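Local coordinates for beta-lactamase-like protein (Koribacter versatilis, PDB 6B9V), which is a metal-dependent diphosphatase of the PhnP family, with a metallo-beta-lactamase-like fold, that cleaves reactive photoproducts of FAD, at residues P33-Q45 with I53-E66. Sequence-based numbering, arbitrary orientation.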
ATOM      1  N   PRO A  33      -8.876   1.097 -19.188  1.00 20.64           N
ATOM      2  CA  PRO A  33      -8.002   0.414 -18.223  1.00 22.22           C
ATOM      3  C   PRO A  33      -6.613   1.053 -18.090  1.00 17.33           C
ATOM      4  O   PRO A  33      -6.025   1.039 -17.002  1.00 17.66           O
ATOM      5  CB  PRO A  33      -7.885  -1.007 -18.799  1.00 22.23           C
ATOM      6  CG  PRO A  33      -9.128  -1.183 -19.601  1.00 24.35           C
ATOM      7  CD  PRO A  33      -9.466   0.166 -20.165  1.00 22.61           C
ATOM      8  N   HIS A  34      -6.091   1.630 -19.169  1.00 16.69           N
ATOM      9  CA  HIS A  34      -4.741   2.200 -19.102  1.00 16.70           C
ATOM     10  C   HIS A  34      -4.732   3.541 -18.359  1.00 18.56           C
ATOM     11  O   HIS A  34      -3.673   4.060 -18.035  1.00 15.79           O
ATOM     12  CB  HIS A  34      -4.150   2.371 -20.510  1.00 21.35           C
ATOM     13  CG  HIS A  34      -3.779   1.069 -21.172  1.00 24.59           C
ATOM     14  ND1 HIS A  34      -3.815  -0.133 -20.513  1.00 18.98           N
ATOM     15  CD2 HIS A  34      -3.370   0.803 -22.439  1.00 22.50           C
ATOM     16  CE1 HIS A  34      -3.440  -1.101 -21.344  1.00 20.36           C
ATOM     17  NE2 HIS A  34      -3.172  -0.558 -22.514  1.00 22.27           N
ATOM     18  N   ASP A  35      -5.909   4.093 -18.076  1.00 15.56           N
ATOM     19  CA  ASP A  35      -5.981   5.290 -17.241  1.00 15.53           C
ATOM     20  C   ASP A  35      -5.983   4.936 -15.749  1.00 16.50           C
ATOM     21  O   ASP A  35      -6.014   5.825 -14.905  1.00 15.00           O
ATOM     22  CB  ASP A  35      -7.225   6.129 -17.583  1.00 17.41           C
ATOM     23  CG  ASP A  35      -7.015   7.029 -18.800  1.00 19.71           C
ATOM     24  OD1 ASP A  35      -5.901   7.552 -18.982  1.00 18.84           O
ATOM     25  OD2 ASP A  35      -7.977   7.223 -19.572  1.00 18.28           O
ATOM     26  N   ARG A  36      -5.972   3.638 -15.433  1.00 13.94           N
ATOM     27  CA  ARG A  36      -5.778   3.184 -14.063  1.00 14.83           C
ATOM     28  C   ARG A  36      -4.308   2.904 -13.871  1.00 15.05           C
ATOM     29  O   ARG A  36      -3.738   2.057 -14.563  1.00 15.14           O
ATOM     30  CB  ARG A  36      -6.599   1.928 -13.756  1.00 14.54           C
ATOM     31  CG  ARG A  36      -6.424   1.395 -12.331  1.00 23.50           C
ATOM     32  CD  ARG A  36      -7.167   0.038 -12.153  1.00 39.22           C
ATOM     33  NE  ARG A  36      -7.265  -0.422 -10.761  1.00 36.77           N
ATOM     34  CZ  ARG A  36      -6.278  -1.027 -10.101  1.00 36.61           C
ATOM     35  NH1 ARG A  36      -5.107  -1.218 -10.691  1.00 31.43           N
ATOM     36  NH2 ARG A  36      -6.446  -1.428  -8.844  1.00 30.17           N
ATOM     37  N   ARG A  37      -3.692   3.620 -12.934  1.00 12.78           N
ATOM     38  CA  ARG A  37      -2.245   3.561 -12.776  1.00 13.93           C
ATOM     39  C   ARG A  37      -1.824   3.425 -11.309  1.00 15.16           C
ATOM     40  O   ARG A  37      -2.099   4.309 -10.502  1.00 14.36           O
ATOM     41  CB  ARG A  37      -1.606   4.820 -13.379  1.00 14.56           C
ATOM     42  CG  ARG A  37      -2.053   5.166 -14.811  1.00 10.65           C
ATOM     43  CD  ARG A  37      -1.163   6.330 -15.329  1.00 10.81           C
ATOM     44  NE  ARG A  37      -1.576   6.801 -16.645  1.00 12.07           N
ATOM     45  CZ  ARG A  37      -1.181   6.275 -17.805  1.00 14.75           C
ATOM     46  NH1 ARG A  37      -0.367   5.228 -17.838  1.00 13.10           N
ATOM     47  NH2 ARG A  37      -1.611   6.799 -18.945  1.00 15.07           N
ATOM     48  N   LEU A  38      -1.152   2.325 -10.972  1.00 11.11           N
ATOM     49  CA  LEU A  38      -0.565   2.186  -9.633  1.00  9.49           C
ATOM     50  C   LEU A  38       0.755   2.956  -9.536  1.00 18.12           C
ATOM     51  O   LEU A  38       1.241   3.505 -10.536  1.00 14.29           O
ATOM     52  CB  LEU A  38      -0.337   0.710  -9.295  1.00 14.23           C
ATOM     53  CG  LEU A  38      -1.587  -0.160  -9.417  1.00 17.84           C
ATOM     54  CD1 LEU A  38      -1.287  -1.622  -9.045  1.00 18.22           C
ATOM     55  CD2 LEU A  38      -2.710   0.404  -8.533  1.00 16.21           C
ATOM     56  N   ARG A  39       1.332   3.032  -8.345  1.00 12.55           N
ATOM     57  CA  ARG A  39       2.530   3.802  -8.138  1.00 15.10           C
ATOM     58  C   ARG A  39       3.751   3.240  -8.915  1.00 13.86           C
ATOM     59  O   ARG A  39       3.738   2.104  -9.275  1.00 13.49           O
ATOM     60  CB  ARG A  39       2.824   4.003  -6.638  1.00 15.70           C
ATOM     61  CG  ARG A  39       2.150   5.223  -6.008  1.00 15.15           C
ATOM     62  CD  ARG A  39       0.658   5.264  -6.163  1.00 41.39           C
ATOM     63  NE  ARG A  39      -0.039   4.383  -5.249  1.00 23.67           N
ATOM     64  CZ  ARG A  39      -0.413   4.693  -4.031  1.00 38.69           C
ATOM     65  NH1 ARG A  39      -0.189   5.891  -3.522  1.00 24.63           N
ATOM     66  NH2 ARG A  39      -0.985   3.807  -3.299  1.00 61.89           N
ATOM     67  N   PRO A  40       4.780   4.061  -9.135  1.00 12.34           N
ATOM     68  CA  PRO A  40       5.728   3.736 -10.218  1.00 14.43           C
ATOM     69  C   PRO A  40       6.851   2.737  -9.891  1.00 14.46           C
ATOM     70  O   PRO A  40       7.601   2.931  -8.934  1.00 11.67           O
ATOM     71  CB  PRO A  40       6.315   5.118 -10.581  1.00  9.67           C
ATOM     72  CG  PRO A  40       6.281   5.899  -9.301  1.00 17.32           C
ATOM     73  CD  PRO A  40       4.996   5.424  -8.591  1.00 14.16           C
ATOM     74  N   SER A  41       6.964   1.686 -10.714  1.00 15.08           N
ATOM     75  CA  SER A  41       7.903   0.570 -10.471  1.00 14.38           C
ATOM     76  C   SER A  41       7.964  -0.341 -11.690  1.00 14.00           C
ATOM     77  O   SER A  41       6.964  -0.502 -12.385  1.00 12.97           O
ATOM     78  CB  SER A  41       7.477  -0.251  -9.237  1.00 12.23           C
ATOM     79  OG  SER A  41       8.273  -1.413  -9.072  1.00 16.24           O
ATOM     80  N   VAL A  42       9.132  -0.930 -11.956  1.00 11.66           N
ATOM     81  CA  VAL A  42       9.250  -1.927 -13.014  1.00 13.46           C
ATOM     82  C   VAL A  42      10.024  -3.119 -12.463  1.00 17.87           C
ATOM     83  O   VAL A  42      10.739  -2.990 -11.466  1.00 15.13           O
ATOM     84  CB  VAL A  42       9.986  -1.407 -14.289  1.00 12.32           C
ATOM     85  CG1 VAL A  42       9.227  -0.261 -14.919  1.00 16.65           C
ATOM     86  CG2 VAL A  42      11.423  -0.981 -13.976  1.00 14.52           C
ATOM     87  N   MET A  43       9.861  -4.274 -13.105  1.00 14.76           N
ATOM     88  CA  MET A  43      10.757  -5.392 -12.839  1.00 17.14           C
ATOM     89  C   MET A  43      11.436  -5.860 -14.116  1.00 14.34           C
ATOM     90  O   MET A  43      10.935  -5.652 -15.217  1.00 18.74           O
ATOM     91  CB  MET A  43      10.005  -6.551 -12.180  1.00 15.58           C
ATOM     92  CG  MET A  43       8.858  -7.084 -12.999  1.00 14.96           C
ATOM     93  SD  MET A  43       8.212  -8.599 -12.232  1.00 23.10           S
ATOM     94  CE  MET A  43       7.154  -9.252 -13.517  1.00 18.07           C
ATOM     95  N   VAL A  44      12.593  -6.489 -13.944  1.00 12.37           N
ATOM     96  CA  VAL A  44      13.417  -6.957 -15.037  1.00 16.49           C
ATOM     97  C   VAL A  44      13.696  -8.431 -14.826  1.00 18.80           C
ATOM     98  O   VAL A  44      14.202  -8.820 -13.777  1.00 18.69           O
ATOM     99  CB  VAL A  44      14.756  -6.185 -15.116  1.00 22.77           C
ATOM    100  CG1 VAL A  44      15.575  -6.664 -16.301  1.00 25.08           C
ATOM    101  CG2 VAL A  44      14.516  -4.671 -15.187  1.00 26.34           C
ATOM    102  N   GLN A  45      13.366  -9.253 -15.813  1.00 16.98           N
ATOM    103  CA  GLN A  45      13.561 -10.692 -15.700  1.00 20.45           C
ATOM    104  C   GLN A  45      14.573 -11.185 -16.711  1.00 23.68           C
ATOM    105  O   GLN A  45      14.512 -10.824 -17.890  1.00 24.43           O
ATOM    106  CB  GLN A  45      12.237 -11.435 -15.884  1.00 20.13           C
ATOM    107  CG  GLN A  45      11.322 -11.277 -14.711  1.00 17.02           C
ATOM    108  CD  GLN A  45       9.918 -11.719 -15.013  1.00 24.51           C
ATOM    109  OE1 GLN A  45       9.293 -11.219 -15.940  1.00 23.10           O
ATOM    110  NE2 GLN A  45       9.417 -12.678 -14.239  1.00 24.44           N
ATOM    111  N   ILE A  53      12.745  -2.748  -9.353  1.00 15.42           N
ATOM    112  CA  ILE A  53      13.172  -1.371  -9.160  1.00 12.94           C
ATOM    113  C   ILE A  53      12.062  -0.660  -8.416  1.00 15.96           C
ATOM    114  O   ILE A  53      10.977  -0.431  -8.981  1.00 15.15           O
ATOM    115  CB  ILE A  53      13.491  -0.641 -10.497  1.00 15.64           C
ATOM    116  CG1 ILE A  53      14.608  -1.371 -11.250  1.00 18.63           C
ATOM    117  CG2 ILE A  53      13.911   0.806 -10.224  1.00 17.35           C
ATOM    118  CD1 ILE A  53      15.029  -0.683 -12.546  1.00 20.97           C
ATOM    119  N   ASP A  54      12.357  -0.364  -7.144  1.00 13.42           N
ATOM    120  CA  ASP A  54      11.487   0.350  -6.182  1.00 12.60           C
ATOM    121  C   ASP A  54      10.367  -0.538  -5.620  1.00 17.01           C
ATOM    122  O   ASP A  54       9.882  -1.448  -6.279  1.00 17.40           O
ATOM    123  CB  ASP A  54      10.897   1.629  -6.811  1.00 18.21           C
ATOM    124  CG  ASP A  54      11.946   2.735  -6.977  1.00 17.20           C
ATOM    125  OD1 ASP A  54      13.008   2.652  -6.324  1.00 19.02           O
ATOM    126  OD2 ASP A  54      11.713   3.688  -7.750  1.00 15.25           O
ATOM    127  N   THR A  55       9.983  -0.276  -4.376  1.00 15.80           N
ATOM    128  CA  THR A  55       8.902  -1.023  -3.747  1.00 16.11           C
ATOM    129  C   THR A  55       7.796  -0.062  -3.355  1.00 12.39           C
ATOM    130  O   THR A  55       7.823   0.500  -2.259  1.00 14.02           O
ATOM    131  CB  THR A  55       9.377  -1.795  -2.498  1.00 13.17           C
ATOM    132  OG1 THR A  55      10.009  -0.893  -1.586  1.00 14.18           O
ATOM    133  CG2 THR A  55      10.356  -2.914  -2.890  1.00 15.47           C
ATOM    134  N   THR A  56       6.832   0.125  -4.254  1.00 14.84           N
ATOM    135  CA  THR A  56       5.790   1.128  -4.063  1.00 15.39           C
ATOM    136  C   THR A  56       4.778   0.652  -3.029  1.00 15.68           C
ATOM    137  O   THR A  56       4.722  -0.527  -2.720  1.00 14.17           O
ATOM    138  CB  THR A  56       5.032   1.450  -5.383  1.00 12.85           C
ATOM    139  OG1 THR A  56       4.013   0.459  -5.626  1.00 13.16           O
ATOM    140  CG2 THR A  56       5.997   1.545  -6.574  1.00 13.71           C
ATOM    141  N   PRO A  57       3.985   1.577  -2.485  1.00 17.64           N
ATOM    142  CA  PRO A  57       2.894   1.162  -1.599  1.00 17.78           C
ATOM    143  C   PRO A  57       1.930   0.177  -2.259  1.00 15.00           C
ATOM    144  O   PRO A  57       1.167  -0.470  -1.539  1.00 15.82           O
ATOM    145  CB  PRO A  57       2.184   2.481  -1.272  1.00 13.92           C
ATOM    146  CG  PRO A  57       2.710   3.498  -2.328  1.00 15.08           C
ATOM    147  CD  PRO A  57       4.111   3.043  -2.559  1.00 14.64           C
ATOM    148  N   ASP A  58       1.955   0.058  -3.586  1.00 13.59           N
ATOM    149  CA  ASP A  58       1.118  -0.937  -4.272  1.00 12.15           C
ATOM    150  C   ASP A  58       1.822  -2.266  -4.521  1.00 12.28           C
ATOM    151  O   ASP A  58       1.331  -3.087  -5.287  1.00 13.15           O
ATOM    152  CB  ASP A  58       0.612  -0.374  -5.615  1.00 11.19           C
ATOM    153  CG  ASP A  58      -0.227   0.869  -5.433  1.00 19.03           C
ATOM    154  OD1 ASP A  58      -1.088   0.875  -4.523  1.00 14.56           O
ATOM    155  OD2 ASP A  58      -0.026   1.857  -6.181  1.00 15.30           O
ATOM    156  N   PHE A  59       2.944  -2.499  -3.853  1.00 11.38           N
ATOM    157  CA  PHE A  59       3.736  -3.679  -4.185  1.00 16.21           C
ATOM    158  C   PHE A  59       2.975  -4.998  -4.016  1.00 15.71           C
ATOM    159  O   PHE A  59       3.082  -5.869  -4.868  1.00 14.49           O
ATOM    160  CB  PHE A  59       5.029  -3.743  -3.370  1.00 13.57           C
ATOM    161  CG  PHE A  59       5.784  -5.028  -3.596  1.00 17.21           C
ATOM    162  CD1 PHE A  59       6.450  -5.249  -4.795  1.00 18.17           C
ATOM    163  CD2 PHE A  59       5.762  -6.035  -2.648  1.00 16.41           C
ATOM    164  CE1 PHE A  59       7.104  -6.445  -5.033  1.00 26.35           C
ATOM    165  CE2 PHE A  59       6.418  -7.251  -2.886  1.00 22.42           C
ATOM    166  CZ  PHE A  59       7.089  -7.448  -4.071  1.00 19.83           C
ATOM    167  N   ARG A  60       2.210  -5.171  -2.942  1.00 13.10           N
ATOM    168  CA  ARG A  60       1.474  -6.443  -2.810  1.00 16.43           C
ATOM    169  C   ARG A  60       0.594  -6.713  -4.050  1.00 16.77           C
ATOM    170  O   ARG A  60       0.667  -7.796  -4.656  1.00 14.90           O
ATOM    171  CB  ARG A  60       0.601  -6.460  -1.540  1.00 16.26           C
ATOM    172  CG  ARG A  60      -0.277  -7.725  -1.452  1.00 16.03           C
ATOM    173  CD  ARG A  60      -1.002  -7.803  -0.103  1.00 15.12           C
ATOM    174  NE  ARG A  60      -1.952  -8.920  -0.072  1.00 12.14           N
ATOM    175  CZ  ARG A  60      -3.187  -8.882  -0.554  1.00 17.45           C
ATOM    176  NH1 ARG A  60      -3.663  -7.770  -1.105  1.00 16.93           N
ATOM    177  NH2 ARG A  60      -3.949  -9.973  -0.489  1.00 16.29           N
ATOM    178  N   GLU A  61      -0.208  -5.715  -4.435  1.00 13.46           N
ATOM    179  CA  GLU A  61      -1.085  -5.826  -5.603  1.00 14.47           C
ATOM    180  C   GLU A  61      -0.276  -6.103  -6.879  1.00 14.53           C
ATOM    181  O   GLU A  61      -0.667  -6.934  -7.705  1.00 13.68           O
ATOM    182  CB  GLU A  61      -1.927  -4.543  -5.786  1.00 12.36           C
ATOM    183  CG  GLU A  61      -2.902  -4.583  -7.002  1.00 20.76           C
ATOM    184  CD  GLU A  61      -3.855  -3.353  -7.118  1.00 27.98           C
ATOM    185  OE1 GLU A  61      -3.970  -2.508  -6.176  1.00 21.99           O
ATOM    186  OE2 GLU A  61      -4.520  -3.244  -8.175  1.00 23.77           O
ATOM    187  N   GLN A  62       0.838  -5.390  -7.038  1.00 12.29           N
ATOM    188  CA  GLN A  62       1.683  -5.538  -8.238  1.00 13.28           C
ATOM    189  C   GLN A  62       2.268  -6.958  -8.345  1.00 14.08           C
ATOM    190  O   GLN A  62       2.282  -7.579  -9.427  1.00 14.52           O
ATOM    191  CB  GLN A  62       2.798  -4.467  -8.245  1.00 15.49           C
ATOM    192  CG  GLN A  62       2.232  -3.020  -8.425  1.00 12.31           C
ATOM    193  CD  GLN A  62       3.221  -1.882  -8.142  1.00 11.90           C
ATOM    194  OE1 GLN A  62       4.081  -1.981  -7.273  1.00 14.15           O
ATOM    195  NE2 GLN A  62       3.059  -0.757  -8.867  1.00 11.64           N
ATOM    196  N   ALA A  63       2.727  -7.474  -7.209  1.00 13.22           N
ATOM    197  CA  ALA A  63       3.293  -8.813  -7.153  1.00 15.75           C
ATOM    198  C   ALA A  63       2.235  -9.886  -7.422  1.00 17.08           C
ATOM    199  O   ALA A  63       2.476 -10.832  -8.164  1.00 16.57           O
ATOM    200  CB  ALA A  63       3.959  -9.055  -5.785  1.00 14.57           C
ATOM    201  N   LEU A  64       1.063  -9.742  -6.817  1.00 13.29           N
ATOM    202  CA  LEU A  64       0.001 -10.730  -7.012  1.00 15.64           C
ATOM    203  C   LEU A  64      -0.442 -10.745  -8.460  1.00 20.34           C
ATOM    204  O   LEU A  64      -0.616 -11.803  -9.057  1.00 16.57           O
ATOM    205  CB  LEU A  64      -1.197 -10.429  -6.096  1.00 17.01           C
ATOM    206  CG  LEU A  64      -0.959 -10.665  -4.610  1.00 18.10           C
ATOM    207  CD1 LEU A  64      -2.156 -10.144  -3.817  1.00 18.56           C
ATOM    208  CD2 LEU A  64      -0.735 -12.177  -4.350  1.00 23.95           C
ATOM    209  N   ARG A  65      -0.603  -9.544  -9.013  1.00 16.04           N
ATOM    210  CA  ARG A  65      -0.947  -9.314 -10.410  1.00 17.37           C
ATOM    211  C   ARG A  65      -0.030 -10.056 -11.373  1.00 18.94           C
ATOM    212  O   ARG A  65      -0.469 -10.605 -12.398  1.00 17.27           O
ATOM    213  CB  ARG A  65      -0.835  -7.808 -10.692  1.00 24.45           C
ATOM    214  CG  ARG A  65      -1.776  -7.239 -11.657  1.00 37.66           C
ATOM    215  CD  ARG A  65      -2.121  -5.854 -11.184  1.00 31.90           C
ATOM    216  NE  ARG A  65      -1.061  -4.868 -11.404  1.00 25.16           N
ATOM    217  CZ  ARG A  65      -1.334  -3.663 -11.884  1.00 23.01           C
ATOM    218  NH1 ARG A  65      -2.595  -3.376 -12.164  1.00 15.61           N
ATOM    219  NH2 ARG A  65      -0.385  -2.764 -12.090  1.00 22.00           N
ATOM    220  N   GLU A  66       1.261 -10.022 -11.071  1.00 17.65           N
ATOM    221  CA  GLU A  66       2.225 -10.622 -11.984  1.00 18.21           C
ATOM    222  C   GLU A  66       2.726 -12.005 -11.565  1.00 21.90           C
ATOM    223  O   GLU A  66       3.620 -12.567 -12.212  1.00 23.05           O
ATOM    224  CB  GLU A  66       3.411  -9.682 -12.154  1.00 19.00           C
ATOM    225  CG  GLU A  66       3.045  -8.395 -12.870  1.00 21.16           C
ATOM    226  CD  GLU A  66       2.840  -8.610 -14.357  1.00 27.10           C
ATOM    227  OE1 GLU A  66       2.280  -7.714 -15.029  1.00 28.63           O
ATOM    228  OE2 GLU A  66       3.247  -9.682 -14.857  1.00 26.34           O
TER
HETATM  229  O   HOH W   1      -3.555  -0.863 -12.760  1.00 17.47           O
HETATM  230  O   HOH W   2       9.973   3.719  -9.728  1.00 19.48           O
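Arg39 clasps Asp58 at the start of helix 59-66 with backbone and side chain. Bent at chi2 and chi3 (56° and 78°), it brings NE to 2.7 Å from Asp58 OD2. Arg39 NH2, 3.2 Å from Asp58 OD1, completes the side-on salt bridge. Arg39 N donates almost straight to the anti lone pair of Asp58 OD2, while Pro57 CG lies over one guanidinium face and Arg39 NH1 goes on to Ser15 O and to Asp89 of the second subunit. Gln62 NE2 reaches Arg39 O at 3.0 Å. Thr56, its CG2 packed on Ser41 CB, forms an ST turn just before the helix, OG1 accepting from Asp58 N and donating to Gln62 OE1. The margin near Arg36 is looser and more exposed: Arg36 NH2 meets the syn lone pair of Glu61 OE2 at 2.7 Å, and a water bridges Arg36 NH1 and Arg65 NH1, 3.6 Å apart, their like charges probably offset by Glu61 and by Asp254, which pairs with Arg65. Leu38 CD1 lies against one Arg65 guanidinium face, toward its rim. A second water links Pro40 O to Asp54 OD2, which also bonds Thr77 and the manganese ligand His83. Val42 and Ile53 pair antiparallel where strands 41-46 and 49-53 adjoin; strand 2-9 flanks 41-46, and helix 87-90 packs against Phe59.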